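Local coordinates for cadherin-23 (PDB 5UZ8), which is a calcium-binding adhesion protein of the tip link, probably carrying force to the mechanotransduction channels of hair cells in hearing, at residues Ser120-Val125 with Gln208-Val213; Val125-Ala130 with Ser176-Lys181; Thr133-Val138 with Ile171-Ser176. All coordinates share one frame; numbering follows the deposited sequence. Where two conformers were deposited one is given.

Contact 1 (Ser120-Val125 with Gln208-Val213); sequences SYQEAV and QVVIRV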
loop_
_atom_site.group_PDB
_atom_site.type_symbol
_atom_site.label_atom_id
_atom_site.label_comp_id
_atom_site.label_asym_id
_atom_site.label_seq_id
_atom_site.Cartn_x
_atom_site.Cartn_y
_atom_site.Cartn_z
ATOM N N SER A 120 6.689 3.372 0.600
ATOM C CA SER A 120 6.053 2.976 -0.638
ATOM C C SER A 120 6.462 1.552 -0.938
ATOM O O SER A 120 7.308 0.969 -0.238
ATOM C CB SER A 120 6.356 3.939 -1.810
ATOM O OG SER A 120 7.573 3.675 -2.481
ATOM N N TYR A 121 5.753 0.947 -1.888
ATOM C CA TYR A 121 5.996 -0.455 -2.279
ATOM C C TYR A 121 6.131 -0.506 -3.760
ATOM O O TYR A 121 5.521 0.311 -4.464
ATOM C CB TYR A 121 4.861 -1.350 -1.825
ATOM C CG TYR A 121 4.741 -1.468 -0.307
ATOM C CD1 TYR A 121 3.985 -0.554 0.412
ATOM C CD2 TYR A 121 5.370 -2.508 0.395
ATOM C CE1 TYR A 121 3.847 -0.661 1.795
ATOM C CE2 TYR A 121 5.236 -2.638 1.789
ATOM C CZ TYR A 121 4.475 -1.712 2.471
ATOM O OH TYR A 121 4.339 -1.790 3.831
ATOM N N GLN A 122 6.917 -1.450 -4.262
ATOM C CA GLN A 122 7.060 -1.619 -5.707
ATOM C C GLN A 122 7.472 -3.043 -6.051
ATOM O O GLN A 122 8.309 -3.637 -5.348
ATOM C CB GLN A 122 8.081 -0.641 -6.287
ATOM C CG GLN A 122 8.321 -0.844 -7.794
ATOM C CD GLN A 122 9.046 0.319 -8.453
ATOM O OE1 GLN A 122 9.540 0.212 -9.607
ATOM N NE2 GLN A 122 9.106 1.445 -7.742
ATOM N N GLU A 123 6.854 -3.584 -7.096
ATOM C CA GLU A 123 7.307 -4.842 -7.689
ATOM C C GLU A 123 7.187 -4.771 -9.194
ATOM O O GLU A 123 6.405 -3.976 -9.713
ATOM C CB GLU A 123 6.483 -6.032 -7.220
ATOM C CG GLU A 123 6.593 -6.397 -5.762
ATOM C CD GLU A 123 7.949 -6.889 -5.315
ATOM O OE1 GLU A 123 8.775 -7.339 -6.161
ATOM O OE2 GLU A 123 8.166 -6.789 -4.063
ATOM N N ALA A 124 7.945 -5.623 -9.867
ATOM C CA ALA A 124 7.850 -5.774 -11.316
ATOM C C ALA A 124 7.402 -7.182 -11.595
ATOM O O ALA A 124 7.929 -8.143 -10.982
ATOM C CB ALA A 124 9.196 -5.525 -11.975
ATOM N N VAL A 125 6.468 -7.331 -12.517
ATOM C CA VAL A 125 5.946 -8.636 -12.875
ATOM C C VAL A 125 5.861 -8.725 -14.370
ATOM O O VAL A 125 5.605 -7.721 -15.011
ATOM C CB VAL A 125 4.565 -8.929 -12.258
ATOM C CG1 VAL A 125 4.665 -8.950 -10.722
ATOM C CG2 VAL A 125 3.502 -7.941 -12.716
ATOM N N GLN A 208 1.398 4.365 -1.562
ATOM C CA GLN A 208 1.387 4.078 -2.991
ATOM C C GLN A 208 2.144 2.786 -3.279
ATOM O O GLN A 208 3.201 2.511 -2.681
ATOM C CB GLN A 208 1.943 5.221 -3.836
ATOM C CG GLN A 208 1.253 6.547 -3.650
ATOM C CD GLN A 208 -0.183 6.521 -4.093
ATOM O OE1 GLN A 208 -1.129 6.535 -3.253
ATOM N NE2 GLN A 208 -0.374 6.453 -5.384
ATOM N N VAL A 209 1.564 1.995 -4.173
ATOM C CA VAL A 209 2.113 0.712 -4.623
ATOM C C VAL A 209 2.285 0.739 -6.136
ATOM O O VAL A 209 1.289 0.895 -6.849
ATOM C CB VAL A 209 1.175 -0.442 -4.254
ATOM C CG1 VAL A 209 1.799 -1.780 -4.701
ATOM C CG2 VAL A 209 0.904 -0.425 -2.754
ATOM N N VAL A 210 3.530 0.622 -6.614
ATOM C CA VAL A 210 3.857 0.597 -8.015
ATOM C C VAL A 210 3.986 -0.850 -8.477
ATOM O O VAL A 210 4.728 -1.653 -7.886
ATOM C CB VAL A 210 5.191 1.319 -8.326
ATOM C CG1 VAL A 210 5.535 1.223 -9.812
ATOM C CG2 VAL A 210 5.117 2.773 -7.910
ATOM N N ILE A 211 3.313 -1.178 -9.565
ATOM C CA ILE A 211 3.506 -2.468 -10.216
ATOM C C ILE A 211 3.926 -2.181 -11.644
ATOM O O ILE A 211 3.141 -1.648 -12.441
ATOM C CB ILE A 211 2.249 -3.355 -10.177
ATOM C CG1 ILE A 211 1.980 -3.800 -8.745
ATOM C CG2 ILE A 211 2.442 -4.606 -11.054
ATOM C CD1 ILE A 211 0.553 -4.228 -8.458
ATOM N N ARG A 212 5.168 -2.520 -11.964
ATOM C CA ARG A 212 5.696 -2.316 -13.310
ATOM C C ARG A 212 5.556 -3.625 -14.068
ATOM O O ARG A 212 5.841 -4.695 -13.533
ATOM C CB ARG A 212 7.127 -1.820 -13.286
ATOM C CG ARG A 212 7.251 -0.493 -12.546
ATOM C CD ARG A 212 8.556 0.252 -12.830
ATOM N NE ARG A 212 8.596 1.459 -12.035
ATOM C CZ ARG A 212 7.969 2.599 -12.328
ATOM N NH1 ARG A 212 7.292 2.756 -13.472
ATOM N NH2 ARG A 212 8.048 3.604 -11.464
ATOM N N VAL A 213 5.078 -3.533 -15.306
ATOM C CA VAL A 213 4.719 -4.711 -16.080
ATOM C C VAL A 213 5.805 -4.918 -17.116
ATOM O O VAL A 213 6.006 -4.077 -17.990
ATOM C CB VAL A 213 3.363 -4.523 -16.759
ATOM C CG1 VAL A 213 2.958 -5.773 -17.535
ATOM C CG2 VAL A 213 2.321 -4.187 -15.717
HETATM O O HOH W 1 10.718 3.878 -9.252
#
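Q122 reaches across to R212, and the amide of one and the guanidinium of the other stand 64° apart. The glutamine's OE1 takes the N-H of NE at 2.9 Å; it lies close to the guanidinium plane, whereas NE sits above the carbonyl plane of the amide and away from a lone pair, and the bond is bent, with 140° at the hydrogen. Q122 gets there because CG is anti to its backbone N (chi1 177°) and the chain beyond runs extended, alongside V210. CG of Q122 lies 3.8 Å from CB of V210, and CG1 of V210 continues under one face of the R212 guanidinium, offset toward its rim. A water accepts from NE2 of Q122 and, weakly, from NH2 of R212.

Beneath these side chains the two strands run parallel, Y121 beside V209 through V125 beside V213. This is the A'/G pairing of a cadherin repeat, a Greek-key beta sandwich whose first strand changes sheet to join the last. Five backbone bonds stitch it, from Y121 N to Q208 O at one end to V125 N to R212 O (2.9 Å) at the other.

Q122, V210, A124 and R212 share the outer face, largely open to solvent. The face bearing Y121, V209, E123, I211, V125 and V213 turns to the other sheet. There CB of Y121 meets CG2 of V209 at 4.2 Å, and CG2 of V125 meets CG2 of I211 at 3.9 Å with the branches crossing. The Y121 ring leans away toward L136 and V138.

Contact 2 (Val125-Ala130 with Ser176-Lys181); sequences VFEDIA and SLDREK. With CA (calcium ion), chain G; CA (calcium ion), chain F; GSH (glutathione), chain L.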
loop_
_atom_site.group_PDB
_atom_site.type_symbol
_atom_site.label_atom_id
_atom_site.label_comp_id
_atom_site.label_asym_id
_atom_site.label_seq_id
_atom_site.Cartn_x
_atom_site.Cartn_y
_atom_site.Cartn_z
ATOM N N VAL A 125 6.468 -7.331 -12.517
ATOM C CA VAL A 125 5.946 -8.636 -12.875
ATOM C C VAL A 125 5.861 -8.725 -14.370
ATOM O O VAL A 125 5.605 -7.721 -15.011
ATOM C CB VAL A 125 4.565 -8.929 -12.258
ATOM C CG1 VAL A 125 4.665 -8.950 -10.722
ATOM C CG2 VAL A 125 3.502 -7.941 -12.716
ATOM N N PHE A 126 6.012 -9.922 -14.914
ATOM C CA PHE A 126 5.833 -10.119 -16.350
ATOM C C PHE A 126 4.349 -10.060 -16.697
ATOM O O PHE A 126 3.497 -10.461 -15.918
ATOM C CB PHE A 126 6.476 -11.421 -16.829
ATOM C CG PHE A 126 7.985 -11.360 -16.893
ATOM C CD1 PHE A 126 8.626 -10.786 -17.985
ATOM C CD2 PHE A 126 8.761 -11.859 -15.850
ATOM C CE1 PHE A 126 10.016 -10.709 -18.041
ATOM C CE2 PHE A 126 10.153 -11.778 -15.893
ATOM C CZ PHE A 126 10.778 -11.212 -16.985
ATOM N N GLU A 127 4.053 -9.525 -17.871
ATOM C CA GLU A 127 2.686 -9.373 -18.340
ATOM C C GLU A 127 1.911 -10.676 -18.458
ATOM O O GLU A 127 0.666 -10.651 -18.437
ATOM C CB GLU A 127 2.647 -8.579 -19.664
ATOM C CG GLU A 127 3.341 -9.239 -20.846
ATOM C CD GLU A 127 3.115 -8.479 -22.135
ATOM O OE1 GLU A 127 1.957 -8.065 -22.371
ATOM O OE2 GLU A 127 4.096 -8.219 -22.884
ATOM N N ASP A 128 2.610 -11.811 -18.509
ATOM C CA ASP A 128 1.930 -13.110 -18.554
ATOM C C ASP A 128 1.725 -13.752 -17.168
ATOM O O ASP A 128 1.394 -14.936 -17.061
ATOM C CB ASP A 128 2.631 -14.068 -19.530
ATOM C CG ASP A 128 4.036 -14.415 -19.117
ATOM O OD1 ASP A 128 4.546 -13.823 -18.141
ATOM O OD2 ASP A 128 4.650 -15.293 -19.782
ATOM N N ILE A 129 1.965 -12.990 -16.107
ATOM C CA ILE A 129 1.739 -13.468 -14.739
ATOM C C ILE A 129 0.323 -14.045 -14.581
ATOM O O ILE A 129 -0.646 -13.458 -15.069
ATOM C CB ILE A 129 1.954 -12.338 -13.724
ATOM C CG1 ILE A 129 1.852 -12.851 -12.296
ATOM C CG2 ILE A 129 0.983 -11.176 -13.965
ATOM C CD1 ILE A 129 2.388 -11.845 -11.296
ATOM N N ALA A 130 0.217 -15.179 -13.904
ATOM C CA ALA A 130 -1.061 -15.883 -13.782
ATOM C C ALA A 130 -2.054 -15.122 -12.903
ATOM O O ALA A 130 -1.677 -14.598 -11.856
ATOM C CB ALA A 130 -0.851 -17.290 -13.243
ATOM N N SER A 176 -6.017 -10.596 -16.250
ATOM C CA SER A 176 -4.735 -10.683 -16.954
ATOM C C SER A 176 -4.200 -9.299 -17.362
ATOM O O SER A 176 -4.958 -8.373 -17.673
ATOM C CB SER A 176 -4.846 -11.604 -18.172
ATOM O OG SER A 176 -5.811 -11.121 -19.055
ATOM N N LEU A 177 -2.889 -9.172 -17.305
ATOM C CA LEU A 177 -2.206 -7.958 -17.642
ATOM C C LEU A 177 -1.805 -7.991 -19.118
ATOM O O LEU A 177 -1.797 -9.033 -19.753
ATOM C CB LEU A 177 -0.977 -7.799 -16.741
ATOM C CG LEU A 177 -1.314 -7.824 -15.238
ATOM C CD1 LEU A 177 -0.082 -7.525 -14.396
ATOM C CD2 LEU A 177 -2.456 -6.888 -14.840
ATOM N N ASP A 178 -1.496 -6.806 -19.629
ATOM C CA ASP A 178 -1.017 -6.610 -20.992
ATOM C C ASP A 178 -0.156 -5.382 -20.990
ATOM O O ASP A 178 -0.656 -4.244 -20.930
ATOM C CB ASP A 178 -2.206 -6.489 -21.950
ATOM C CG ASP A 178 -1.789 -6.323 -23.408
ATOM O OD1 ASP A 178 -0.561 -6.332 -23.705
ATOM O OD2 ASP A 178 -2.701 -6.168 -24.254
ATOM N N ARG A 179 1.159 -5.580 -21.074
ATOM C CA ARG A 179 2.062 -4.420 -21.123
ATOM C C ARG A 179 1.714 -3.402 -22.217
ATOM O O ARG A 179 1.903 -2.179 -22.058
ATOM C CB ARG A 179 3.498 -4.856 -21.300
ATOM C CG ARG A 179 4.473 -3.726 -20.966
ATOM C CD ARG A 179 5.819 -3.983 -21.611
ATOM N NE ARG A 179 5.664 -3.922 -23.057
ATOM C CZ ARG A 179 5.607 -2.808 -23.784
ATOM N NH1 ARG A 179 5.836 -1.601 -23.260
ATOM N NH2 ARG A 179 5.400 -2.903 -25.091
ATOM N N GLU A 180 1.250 -3.933 -23.349
ATOM C CA GLU A 180 0.952 -3.096 -24.474
ATOM C C GLU A 180 -0.270 -2.157 -24.238
ATOM O O GLU A 180 -0.392 -1.122 -24.899
ATOM C CB GLU A 180 0.709 -3.969 -25.701
ATOM C CG GLU A 180 1.965 -4.506 -26.374
ATOM C CD GLU A 180 2.682 -5.590 -25.604
ATOM O OE1 GLU A 180 3.911 -5.446 -25.390
ATOM O OE2 GLU A 180 2.061 -6.583 -25.196
ATOM N N LYS A 181 -1.181 -2.564 -23.359
ATOM C CA LYS A 181 -2.352 -1.765 -22.953
ATOM C C LYS A 181 -1.922 -0.766 -21.867
ATOM O O LYS A 181 -2.187 0.416 -21.944
ATOM C CB LYS A 181 -3.472 -2.663 -22.380
ATOM C CG LYS A 181 -4.354 -3.410 -23.386
ATOM C CD LYS A 181 -5.490 -4.157 -22.675
ATOM C CE LYS A 181 -6.178 -5.216 -23.548
ATOM N NZ LYS A 181 -5.344 -6.429 -23.719
HETATM CA CA CA G . 0.732 -8.190 -24.379
HETATM CA CA CA F . 4.575 -7.717 -25.092
HETATM N N1 GSH L . -5.540 -10.756 -25.861
HETATM C CA1 GSH L . -4.181 -11.204 -25.595
HETATM C C1 GSH L . -3.902 -11.070 -24.118
HETATM O O11 GSH L . -4.792 -10.557 -23.401
HETATM O O12 GSH L . -2.783 -11.447 -23.691
HETATM C CB1 GSH L . -3.152 -10.391 -26.405
HETATM C CG1 GSH L . -3.136 -8.915 -26.008
HETATM C CD1 GSH L . -1.932 -8.211 -26.589
HETATM O OE1 GSH L . -0.799 -8.422 -26.165
HETATM N N2 GSH L . -2.193 -7.326 -27.545
HETATM C CA2 GSH L . -1.195 -6.421 -28.077
HETATM C C2 GSH L . -1.628 -4.990 -27.945
HETATM O O2 GSH L . -1.214 -4.171 -28.749
HETATM C CB2 GSH L . -0.912 -6.788 -29.533
HETATM S SG2 GSH L . -0.204 -8.443 -29.582
HETATM N N3 GSH L . -2.399 -4.686 -26.893
HETATM C CA3 GSH L . -2.831 -3.336 -26.583
HETATM C C3 GSH L . -4.336 -3.174 -26.651
HETATM O O31 GSH L . -4.784 -2.015 -26.496
HETATM O O32 GSH L . -5.075 -4.180 -26.815
HETATM O O HOH W 2 -1.353 -11.642 -16.955
HETATM O O HOH W 3 -0.914 -9.436 -23.055
#
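E127 and E180 bring their carboxylates together around two calcium ions, the chains crossing at about a right angle. One ion takes OE1 of E127 and OD1 of D178, each at 2.4 Å, and OE2 of E180 at 2.2 Å; a glutathione carbonyl, a water and D218 complete it. The second is held by OE2 of E127 and by both oxygens of E180, so each glutamate bridges the pair. D215, V216, D218 and D251 close that site from the linker and the next repeat. The calcium charge probably offsets repulsion among these carboxylates.

Further out, the backbone N of R179 donates to OE1 of E127 at 2.9 Å, from above the carboxylate plane. With CG between backbone N and carbonyl carbon (chi1 64°), the extended E127 chain carries the acid to the ions. OD1 of D178 accepts from N of E180, forming an Asx turn, while OD2 is gripped by NZ of K181 and by N3 of glutathione. E127 and D178-R179-E180 correspond to the XEX and DRE calcium motifs of cadherins.

A water joins E127 O, I129 O and L177 N behind the site, where CD1 of L177 packs on CG2 of I129 at 3.8 Å. The turn after strand 121-126 meets the loop leading into strand 184-193, with V213 of strand 204-214 against E127 and R179 and I135 of strand 134-141 against I129.

Contact 3 (Thr133-Val138 with Ile171-Ser176); sequences TVILRV and ISVLSS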
loop_
_atom_site.group_PDB
_atom_site.type_symbol
_atom_site.label_atom_id
_atom_site.label_comp_id
_atom_site.label_asym_id
_atom_site.label_seq_id
_atom_site.Cartn_x
_atom_site.Cartn_y
_atom_site.Cartn_z
ATOM N N THR A 133 -2.045 -14.668 -8.754
ATOM C CA THR A 133 -0.724 -14.666 -8.206
ATOM C C THR A 133 -0.591 -13.491 -7.241
ATOM O O THR A 133 -1.011 -12.381 -7.551
ATOM C CB THR A 133 0.336 -14.540 -9.314
ATOM O OG1 THR A 133 0.158 -15.597 -10.268
ATOM C CG2 THR A 133 1.750 -14.599 -8.728
ATOM N N VAL A 134 -0.044 -13.750 -6.055
ATOM C CA VAL A 134 0.246 -12.677 -5.131
ATOM C C VAL A 134 1.523 -11.990 -5.588
ATOM O O VAL A 134 2.547 -12.645 -5.828
ATOM C CB VAL A 134 0.457 -13.200 -3.691
ATOM C CG1 VAL A 134 0.911 -12.074 -2.775
ATOM C CG2 VAL A 134 -0.833 -13.825 -3.181
ATOM N N ILE A 135 1.467 -10.685 -5.672
ATOM C CA ILE A 135 2.595 -9.878 -6.150
ATOM C C ILE A 135 3.447 -9.351 -4.999
ATOM O O ILE A 135 4.672 -9.389 -5.067
ATOM C CB ILE A 135 2.104 -8.722 -7.002
ATOM C CG1 ILE A 135 1.500 -9.282 -8.286
ATOM C CG2 ILE A 135 3.255 -7.805 -7.374
ATOM C CD1 ILE A 135 0.796 -8.239 -9.096
ATOM N N LEU A 136 2.788 -8.811 -3.976
ATOM C CA LEU A 136 3.486 -8.318 -2.792
ATOM C C LEU A 136 2.497 -8.227 -1.634
ATOM O O LEU A 136 1.291 -8.316 -1.834
ATOM C CB LEU A 136 4.060 -6.921 -3.056
ATOM C CG LEU A 136 2.939 -5.875 -3.072
ATOM C CD1 LEU A 136 3.278 -4.639 -2.283
ATOM C CD2 LEU A 136 2.482 -5.585 -4.476
ATOM N N ARG A 137 3.038 -8.057 -0.439
ATOM C CA ARG A 137 2.232 -7.873 0.750
ATOM C C ARG A 137 2.575 -6.513 1.359
ATOM O O ARG A 137 3.736 -6.206 1.557
ATOM C CB ARG A 137 2.546 -8.997 1.737
ATOM C CG ARG A 137 1.696 -9.011 2.998
ATOM C CD ARG A 137 1.966 -10.295 3.776
ATOM N NE ARG A 137 1.027 -11.356 3.457
ATOM C CZ ARG A 137 1.274 -12.661 3.551
ATOM N NH1 ARG A 137 0.314 -13.540 3.267
ATOM N NH2 ARG A 137 2.478 -13.098 3.920
ATOM N N VAL A 138 1.560 -5.711 1.641
ATOM C CA VAL A 138 1.712 -4.478 2.387
ATOM C C VAL A 138 1.356 -4.753 3.843
ATOM O O VAL A 138 0.471 -5.568 4.127
ATOM C CB VAL A 138 0.873 -3.337 1.804
ATOM C CG1 VAL A 138 1.235 -3.131 0.337
ATOM C CG2 VAL A 138 -0.620 -3.534 1.998
ATOM N N ILE A 171 -1.536 -8.275 -2.189
ATOM C CA ILE A 171 -2.051 -7.722 -3.440
ATOM C C ILE A 171 -1.835 -8.763 -4.537
ATOM O O ILE A 171 -0.682 -9.222 -4.734
ATOM C CB ILE A 171 -1.380 -6.398 -3.778
ATOM C CG1 ILE A 171 -1.735 -5.362 -2.692
ATOM C CG2 ILE A 171 -1.853 -5.892 -5.146
ATOM C CD1 ILE A 171 -1.034 -4.014 -2.820
ATOM N N SER A 172 -2.932 -9.125 -5.207
ATOM C CA SER A 172 -2.912 -10.194 -6.209
ATOM C C SER A 172 -3.424 -9.725 -7.566
ATOM O O SER A 172 -4.115 -8.723 -7.674
ATOM C CB SER A 172 -3.718 -11.404 -5.753
ATOM O OG SER A 172 -5.082 -11.082 -5.532
ATOM N N VAL A 173 -3.082 -10.492 -8.587
ATOM C CA VAL A 173 -3.556 -10.245 -9.944
ATOM C C VAL A 173 -5.003 -10.691 -10.022
ATOM O O VAL A 173 -5.301 -11.856 -9.793
ATOM C CB VAL A 173 -2.753 -11.035 -10.979
ATOM C CG1 VAL A 173 -3.296 -10.760 -12.390
ATOM C CG2 VAL A 173 -1.284 -10.648 -10.901
ATOM N N LEU A 174 -5.896 -9.774 -10.381
ATOM C CA LEU A 174 -7.342 -10.075 -10.444
ATOM C C LEU A 174 -7.789 -10.428 -11.879
ATOM O O LEU A 174 -8.725 -11.199 -12.083
ATOM C CB LEU A 174 -8.118 -8.880 -9.868
ATOM C CG LEU A 174 -9.655 -8.931 -9.867
ATOM C CD1 LEU A 174 -10.183 -10.046 -8.961
ATOM C CD2 LEU A 174 -10.215 -7.571 -9.470
ATOM N N SER A 175 -7.150 -9.831 -12.874
ATOM C CA SER A 175 -7.360 -10.227 -14.257
ATOM C C SER A 175 -6.078 -10.007 -15.067
ATOM O O SER A 175 -5.159 -9.330 -14.632
ATOM C CB SER A 175 -8.493 -9.431 -14.874
ATOM O OG SER A 175 -8.134 -8.070 -14.754
ATOM N N SER A 176 -6.017 -10.596 -16.250
ATOM C CA SER A 176 -4.735 -10.683 -16.954
ATOM C C SER A 176 -4.200 -9.299 -17.362
ATOM O O SER A 176 -4.958 -8.373 -17.673
ATOM C CB SER A 176 -4.846 -11.604 -18.172
ATOM O OG SER A 176 -5.811 -11.121 -19.055
#
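The peptide carbonyls of T133, I171 and L136 are the flat groups here; T133 O accepts from N of V173 at 3.0 Å, while CA of S172 adds a CA-H...O contact to the same oxygen and CB of S172 lies 3.4 Å from it. I171 O takes N of I135 at 2.8 Å, with CA of V134 making a longer CA-H...O approach and CB of I135 also close by. L136 O receives the N-H of I171, also at 2.8 Å and almost straight, with 173° at the hydrogen.

These bonds define a classic beta bulge: I135 and L136 both stand against the single residue I171, and the antiparallel register slips by one after the non-hydrogen-bonded pair V134 and S172. I135 absorbs the extra residue with a backbone turned toward helical values, psi -46°. Strands 134-141 and 170-173 are neighbours in the second sheet of the repeat's sandwich.

The side chains that touch are aliphatic. CD1 of I135 crosses CG2 of V173 at 3.7 Å. L136 lies alongside I171, pointing the same way, its CD2 4.0 Å from CB of I171, and CD1 of I171 reaches on to CG1 of V138. Across the sandwich L136, V138 and I171 all press on V209, while I135 rests on V125 and I211. Outside that interior, T133 OG1 bonds to A130 O.

The chemistry divides accordingly: the directional backbone bonds fix the shifted register, while the methyl groups of the branched side chains pack into the sandwich interior with no polar ends of their own to satisfy.

In the fold
From the N terminus of the central repeat, strand 121-126 comes first, and contact 1 closes the longest loop by pairing it with strand 204-214 near the repeat's end. Within that span contact 2 joins the turn at 125-130 to the loop at 176-181, and within that again contact 3 pairs 133-138 with 171-176, so the three are nested without crossing. V125 belongs to contacts 1 and 2, S176 to contacts 2 and 3. Contacts 1 and 3 lie in opposing sheets and meet where Y121 and E123 pack on I135, L136 and V138; contact 2 sits at the end of the repeat facing the next one, where its calcium ions tie it to the linker.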